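Local coordinates for CocE/NonD family hydrolase (Staphylococcus aureus subsp. aureus COL, PDB 3III), which probably hydrolyses ester or amide bonds, as an alpha/beta-hydrolase of the CocE/NonD family, at residues A[191-205]-A[264-278]. Residues are numbered along the deposited sequence; the frame is centred on the assembly and turned at random.
Sequences PWEGLNDMYREVAFH and TCASWSTQGLHNRGS
Chi1 of -162° turns the W192 indole back beside its own carbonyl carbon, and with SG of C265 likewise trans (chi1 172°), one face of the indole receives the cysteine: CB sits 3.4 Å from the centroid of the W192 five-membered ring, a CH-pi contact, with SG also over that face. The two residues are bridged neighbours on strands 186-192 and 262-267, which run parallel in the central sheet of the alpha/beta-hydrolase fold. Two bonds attest the single bridge: C265 N to P191 O (3.3 Å) and E193 N to C265 O (3.0 Å). Beyond the strand, the E193 carboxylate meets the loop before helix 275-284; T270 OG1 donates to E193 OE2 (2.8 Å), nearly along the C-O axis, and a water adds a second bond to that oxygen.

The H274 ring accepts from L195 N at ND1 (3.1 Å), while E193 O lies over one face and L273 CG over the other, restricting its tilt. NE2 of H274 is hydrogen-bonded to S169, whose place between strand 162-168 and helix 170-179 is consistent with a nucleophile elbow; the H274 side chain lies about 5 Å from a bound palmitic acid.

Farther along, L273 CD1 touches both L195 CD2 and V202 CG2, and H205 NE2 donates to G272 O (2.9 Å), its ND1 being hydrogen-bonded to H533. R276 runs extended to a buried salt bridge, NH1 to E201 OE2 (2.7 Å), with the carboxylate and guanidinium planes 53° apart. NE of R276 pairs with E495, while E201 OE1 accepts from both N196 N and D197 N.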
loop_
_atom_site.group_PDB
_atom_site.type_symbol
_atom_site.label_atom_id
_atom_site.label_comp_id
_atom_site.label_asym_id
_atom_site.label_seq_id
_atom_site.Cartn_x
_atom_site.Cartn_y
_atom_site.Cartn_z
ATOM N N PRO A 191 2.450 -8.873 -5.561
ATOM C CA PRO A 191 2.560 -7.924 -4.458
ATOM C C PRO A 191 1.177 -7.314 -4.218
ATOM O O PRO A 191 0.739 -6.397 -4.942
ATOM C CB PRO A 191 3.543 -6.891 -4.987
ATOM C CG PRO A 191 3.381 -6.969 -6.491
ATOM C CD PRO A 191 3.186 -8.404 -6.765
ATOM N N TRP A 192 0.458 -7.869 -3.250
ATOM C CA TRP A 192 -0.900 -7.493 -3.009
ATOM C C TRP A 192 -0.922 -6.382 -1.948
ATOM O O TRP A 192 -1.054 -6.648 -0.754
ATOM C CB TRP A 192 -1.735 -8.713 -2.569
ATOM C CG TRP A 192 -3.203 -8.456 -2.724
ATOM C CD1 TRP A 192 -4.007 -7.732 -1.893
ATOM C CD2 TRP A 192 -4.065 -8.930 -3.781
ATOM N NE1 TRP A 192 -5.306 -7.764 -2.341
ATOM C CE2 TRP A 192 -5.369 -8.458 -3.504
ATOM C CE3 TRP A 192 -3.861 -9.693 -4.915
ATOM C CZ2 TRP A 192 -6.468 -8.710 -4.344
ATOM C CZ3 TRP A 192 -4.930 -9.947 -5.754
ATOM C CH2 TRP A 192 -6.229 -9.440 -5.484
ATOM N N GLU A 193 -0.830 -5.135 -2.423
ATOM C CA GLU A 193 -0.737 -3.929 -1.558
ATOM C C GLU A 193 0.616 -3.859 -0.831
ATOM O O GLU A 193 0.776 -4.350 0.303
ATOM C CB GLU A 193 -1.889 -3.785 -0.565
ATOM C CG GLU A 193 -3.257 -3.603 -1.284
ATOM C CD GLU A 193 -4.201 -2.761 -0.499
ATOM O OE1 GLU A 193 -5.252 -3.305 -0.072
ATOM O OE2 GLU A 193 -3.868 -1.570 -0.324
ATOM N N GLY A 194 1.585 -3.248 -1.508
ATOM C CA GLY A 194 2.855 -2.941 -0.859
ATOM C C GLY A 194 3.560 -1.694 -1.354
ATOM O O GLY A 194 3.757 -1.510 -2.550
ATOM N N LEU A 195 4.005 -0.882 -0.391
ATOM C CA LEU A 195 4.848 0.255 -0.667
ATOM C C LEU A 195 6.226 -0.199 -1.154
ATOM O O LEU A 195 6.580 -1.367 -1.082
ATOM C CB LEU A 195 5.000 1.132 0.595
ATOM C CG LEU A 195 5.666 0.522 1.843
ATOM C CD1 LEU A 195 7.141 0.671 1.836
ATOM C CD2 LEU A 195 5.038 1.184 3.118
ATOM N N ASN A 196 7.001 0.746 -1.661
ATOM C CA ASN A 196 8.371 0.463 -2.026
ATOM C C ASN A 196 9.344 1.660 -1.972
ATOM O O ASN A 196 10.446 1.567 -2.450
ATOM C CB ASN A 196 8.385 -0.233 -3.373
ATOM C CG ASN A 196 7.562 0.470 -4.378
ATOM O OD1 ASN A 196 7.823 1.605 -4.701
ATOM N ND2 ASN A 196 6.489 -0.186 -4.838
ATOM N N ASP A 197 8.920 2.758 -1.340
ATOM C CA ASP A 197 9.740 3.943 -1.087
ATOM C C ASP A 197 9.402 4.449 0.298
ATOM O O ASP A 197 8.457 5.176 0.484
ATOM C CB ASP A 197 9.487 5.013 -2.149
ATOM C CG ASP A 197 10.403 6.264 -1.992
ATOM O OD1 ASP A 197 11.017 6.476 -0.904
ATOM O OD2 ASP A 197 10.422 7.071 -2.973
HETATM N N MSE A 198 10.147 4.000 1.289
HETATM C CA MSE A 198 9.787 4.253 2.672
HETATM C C MSE A 198 9.722 5.725 2.984
HETATM O O MSE A 198 8.828 6.145 3.724
HETATM C CB MSE A 198 10.772 3.583 3.644
HETATM C CG MSE A 198 10.585 2.127 3.736
HETATM SE SE MSE A 198 11.837 1.300 5.057
HETATM C CE MSE A 198 10.984 2.083 6.721
ATOM N N TYR A 199 10.678 6.507 2.492
ATOM C CA TYR A 199 10.669 7.925 2.797
ATOM C C TYR A 199 9.355 8.628 2.360
ATOM O O TYR A 199 8.836 9.472 3.054
ATOM C CB TYR A 199 11.866 8.627 2.121
ATOM C CG TYR A 199 11.904 10.045 2.478
ATOM C CD1 TYR A 199 12.504 10.467 3.665
ATOM C CD2 TYR A 199 11.293 10.999 1.664
ATOM C CE1 TYR A 199 12.482 11.860 4.041
ATOM C CE2 TYR A 199 11.281 12.314 2.012
ATOM C CZ TYR A 199 11.883 12.758 3.195
ATOM O OH TYR A 199 11.820 14.102 3.522
ATOM N N ARG A 200 8.844 8.285 1.191
ATOM C CA ARG A 200 7.703 8.968 0.627
ATOM C C ARG A 200 6.408 8.372 1.041
ATOM O O ARG A 200 5.361 9.014 0.814
ATOM C CB ARG A 200 7.774 9.003 -0.901
ATOM C CG ARG A 200 8.776 10.022 -1.421
ATOM C CD ARG A 200 8.813 10.045 -2.989
ATOM N NE ARG A 200 9.810 11.018 -3.428
ATOM C CZ ARG A 200 11.113 10.816 -3.409
ATOM N NH1 ARG A 200 11.592 9.645 -3.026
ATOM N NH2 ARG A 200 11.941 11.791 -3.776
ATOM N N GLU A 201 6.431 7.144 1.571
ATOM C CA GLU A 201 5.190 6.372 1.685
ATOM C C GLU A 201 4.769 6.020 3.091
ATOM O O GLU A 201 3.578 5.881 3.311
ATOM C CB GLU A 201 5.170 5.172 0.733
ATOM C CG GLU A 201 5.335 5.721 -0.708
ATOM C CD GLU A 201 5.640 4.748 -1.811
ATOM O OE1 GLU A 201 5.961 3.567 -1.533
ATOM O OE2 GLU A 201 5.595 5.208 -3.000
ATOM N N VAL A 202 5.714 5.929 4.039
ATOM C CA VAL A 202 5.371 5.566 5.420
ATOM C C VAL A 202 6.107 6.417 6.486
ATOM O O VAL A 202 5.493 6.781 7.468
ATOM C CB VAL A 202 5.561 4.047 5.723
ATOM C CG1 VAL A 202 7.050 3.613 5.673
ATOM C CG2 VAL A 202 4.909 3.689 7.075
ATOM N N ALA A 203 7.423 6.654 6.312
ATOM C CA ALA A 203 8.231 7.443 7.278
ATOM C C ALA A 203 7.828 8.941 7.302
ATOM O O ALA A 203 7.824 9.593 8.351
ATOM C CB ALA A 203 9.783 7.254 7.022
ATOM N N PHE A 204 7.491 9.478 6.127
ATOM C CA PHE A 204 7.086 10.858 5.978
ATOM C C PHE A 204 6.050 10.947 4.888
ATOM O O PHE A 204 6.074 10.225 3.901
ATOM C CB PHE A 204 8.257 11.790 5.568
ATOM C CG PHE A 204 9.489 11.691 6.466
ATOM C CD1 PHE A 204 9.725 12.625 7.510
ATOM C CD2 PHE A 204 10.405 10.671 6.265
ATOM C CE1 PHE A 204 10.810 12.494 8.351
ATOM C CE2 PHE A 204 11.516 10.581 7.071
ATOM C CZ PHE A 204 11.699 11.483 8.132
ATOM N N HIS A 205 5.125 11.851 5.059
ATOM C CA HIS A 205 4.213 12.180 3.967
ATOM C C HIS A 205 4.488 13.584 3.513
ATOM O O HIS A 205 4.319 14.517 4.271
ATOM C CB HIS A 205 2.778 12.035 4.421
ATOM C CG HIS A 205 2.449 10.667 4.858
ATOM N ND1 HIS A 205 2.255 10.346 6.181
ATOM C CD2 HIS A 205 2.333 9.510 4.162
ATOM C CE1 HIS A 205 2.005 9.053 6.277
ATOM N NE2 HIS A 205 2.034 8.526 5.070
ATOM N N THR A 264 -0.276 -6.942 -9.650
ATOM C CA THR A 264 -0.298 -5.995 -8.572
ATOM C C THR A 264 -1.686 -5.750 -8.087
ATOM O O THR A 264 -2.622 -5.602 -8.913
ATOM C CB THR A 264 0.260 -4.645 -9.064
ATOM O OG1 THR A 264 1.571 -4.876 -9.605
ATOM C CG2 THR A 264 0.310 -3.595 -7.907
ATOM N N CYS A 265 -1.875 -5.679 -6.772
ATOM C CA CYS A 265 -3.113 -5.065 -6.272
ATOM C C CYS A 265 -2.736 -3.747 -5.616
ATOM O O CYS A 265 -1.786 -3.693 -4.813
ATOM C CB CYS A 265 -3.861 -5.971 -5.296
ATOM S SG CYS A 265 -5.233 -5.114 -4.539
ATOM N N ALA A 266 -3.464 -2.698 -5.993
ATOM C CA ALA A 266 -3.519 -1.392 -5.314
ATOM C C ALA A 266 -4.935 -1.142 -4.802
ATOM O O ALA A 266 -5.903 -1.700 -5.339
ATOM C CB ALA A 266 -3.127 -0.245 -6.268
ATOM N N SER A 267 -5.077 -0.274 -3.808
ATOM C CA SER A 267 -6.394 0.023 -3.284
ATOM C C SER A 267 -6.514 1.514 -3.073
ATOM O O SER A 267 -5.611 2.140 -2.545
ATOM C CB SER A 267 -6.644 -0.705 -1.983
ATOM O OG SER A 267 -7.947 -0.468 -1.495
ATOM N N TRP A 268 -7.657 2.072 -3.459
ATOM C CA TRP A 268 -7.987 3.436 -3.105
ATOM C C TRP A 268 -8.062 3.635 -1.561
ATOM O O TRP A 268 -8.020 4.769 -1.097
ATOM C CB TRP A 268 -9.331 3.828 -3.699
ATOM C CG TRP A 268 -9.563 3.472 -5.110
ATOM C CD1 TRP A 268 -10.658 2.846 -5.607
ATOM C CD2 TRP A 268 -8.741 3.818 -6.245
ATOM N NE1 TRP A 268 -10.578 2.775 -6.979
ATOM C CE2 TRP A 268 -9.407 3.352 -7.396
ATOM C CE3 TRP A 268 -7.509 4.463 -6.394
ATOM C CZ2 TRP A 268 -8.906 3.540 -8.683
ATOM C CZ3 TRP A 268 -6.999 4.654 -7.689
ATOM C CH2 TRP A 268 -7.717 4.198 -8.816
ATOM N N SER A 269 -8.219 2.565 -0.803
ATOM C CA SER A 269 -8.493 2.615 0.649
ATOM C C SER A 269 -7.217 2.645 1.584
ATOM O O SER A 269 -7.341 2.611 2.827
ATOM C CB SER A 269 -9.277 1.378 1.027
ATOM O OG SER A 269 -10.302 1.049 0.060
ATOM N N THR A 270 -6.039 2.694 0.972
ATOM C CA THR A 270 -4.769 2.557 1.713
ATOM C C THR A 270 -3.837 3.776 1.449
ATOM O O THR A 270 -2.583 3.695 1.487
ATOM C CB THR A 270 -4.128 1.218 1.381
ATOM O OG1 THR A 270 -3.711 1.214 0.011
ATOM C CG2 THR A 270 -5.108 0.060 1.594
ATOM N N GLN A 271 -4.464 4.924 1.201
ATOM C CA GLN A 271 -3.707 6.180 0.958
ATOM C C GLN A 271 -3.056 6.557 2.255
ATOM O O GLN A 271 -3.737 6.643 3.300
ATOM C CB GLN A 271 -4.621 7.285 0.443
ATOM C CG GLN A 271 -5.259 7.000 -0.896
ATOM C CD GLN A 271 -6.254 8.108 -1.299
ATOM O OE1 GLN A 271 -5.938 9.300 -1.224
ATOM N NE2 GLN A 271 -7.482 7.719 -1.602
ATOM N N GLY A 272 -1.737 6.689 2.228
ATOM C CA GLY A 272 -0.937 6.928 3.420
ATOM C C GLY A 272 -0.077 5.773 3.845
ATOM O O GLY A 272 0.786 5.907 4.730
ATOM N N LEU A 273 -0.300 4.606 3.239
ATOM C CA LEU A 273 0.611 3.477 3.440
ATOM C C LEU A 273 0.930 2.853 2.065
ATOM O O LEU A 273 1.836 3.338 1.402
ATOM C CB LEU A 273 0.041 2.458 4.427
ATOM C CG LEU A 273 1.036 1.363 4.861
ATOM C CD1 LEU A 273 2.286 1.964 5.524
ATOM C CD2 LEU A 273 0.321 0.366 5.796
ATOM N N HIS A 274 0.197 1.845 1.621
ATOM C CA HIS A 274 0.604 1.100 0.415
ATOM C C HIS A 274 0.183 1.642 -0.950
ATOM O O HIS A 274 0.711 1.202 -1.982
ATOM C CB HIS A 274 0.218 -0.375 0.531
ATOM C CG HIS A 274 0.772 -1.053 1.746
ATOM N ND1 HIS A 274 2.120 -1.111 2.029
ATOM C CD2 HIS A 274 0.139 -1.659 2.782
ATOM C CE1 HIS A 274 2.293 -1.780 3.157
ATOM N NE2 HIS A 274 1.104 -2.117 3.641
ATOM N N ASN A 275 -0.806 2.525 -0.993
ATOM C CA ASN A 275 -1.419 2.926 -2.250
ATOM C C ASN A 275 -0.406 3.518 -3.224
ATOM O O ASN A 275 -0.305 3.044 -4.340
ATOM C CB ASN A 275 -2.642 3.819 -1.949
ATOM C CG ASN A 275 -3.029 4.749 -3.080
ATOM O OD1 ASN A 275 -2.217 5.541 -3.518
ATOM N ND2 ASN A 275 -4.312 4.695 -3.513
ATOM N N ARG A 276 0.375 4.508 -2.799
ATOM C CA ARG A 276 1.254 5.211 -3.731
ATOM C C ARG A 276 2.198 4.246 -4.412
ATOM O O ARG A 276 2.363 4.286 -5.636
ATOM C CB ARG A 276 2.045 6.315 -3.037
ATOM C CG ARG A 276 2.954 7.082 -3.943
ATOM C CD ARG A 276 3.648 8.231 -3.216
ATOM N NE ARG A 276 4.443 9.034 -4.138
ATOM C CZ ARG A 276 5.615 8.678 -4.644
ATOM N NH1 ARG A 276 6.205 7.533 -4.281
ATOM N NH2 ARG A 276 6.224 9.487 -5.503
ATOM N N GLY A 277 2.846 3.409 -3.610
ATOM C CA GLY A 277 3.876 2.501 -4.096
ATOM C C GLY A 277 3.330 1.292 -4.832
ATOM O O GLY A 277 4.026 0.726 -5.665
ATOM N N SER A 278 2.073 0.918 -4.551
ATOM C CA SER A 278 1.431 -0.132 -5.302
ATOM C C SER A 278 1.353 0.308 -6.757
ATOM O O SER A 278 1.720 -0.451 -7.693
ATOM C CB SER A 278 0.046 -0.515 -4.701
ATOM O OG SER A 278 0.164 -1.015 -3.372
HETATM O O HOH W 1 1.304 -3.672 -4.463
HETATM O O HOH W 2 -2.477 -0.272 -2.275
HETATM O O HOH W 3 -7.405 -1.952 0.928
HETATM O O HOH W 4 8.806 6.356 -5.145
#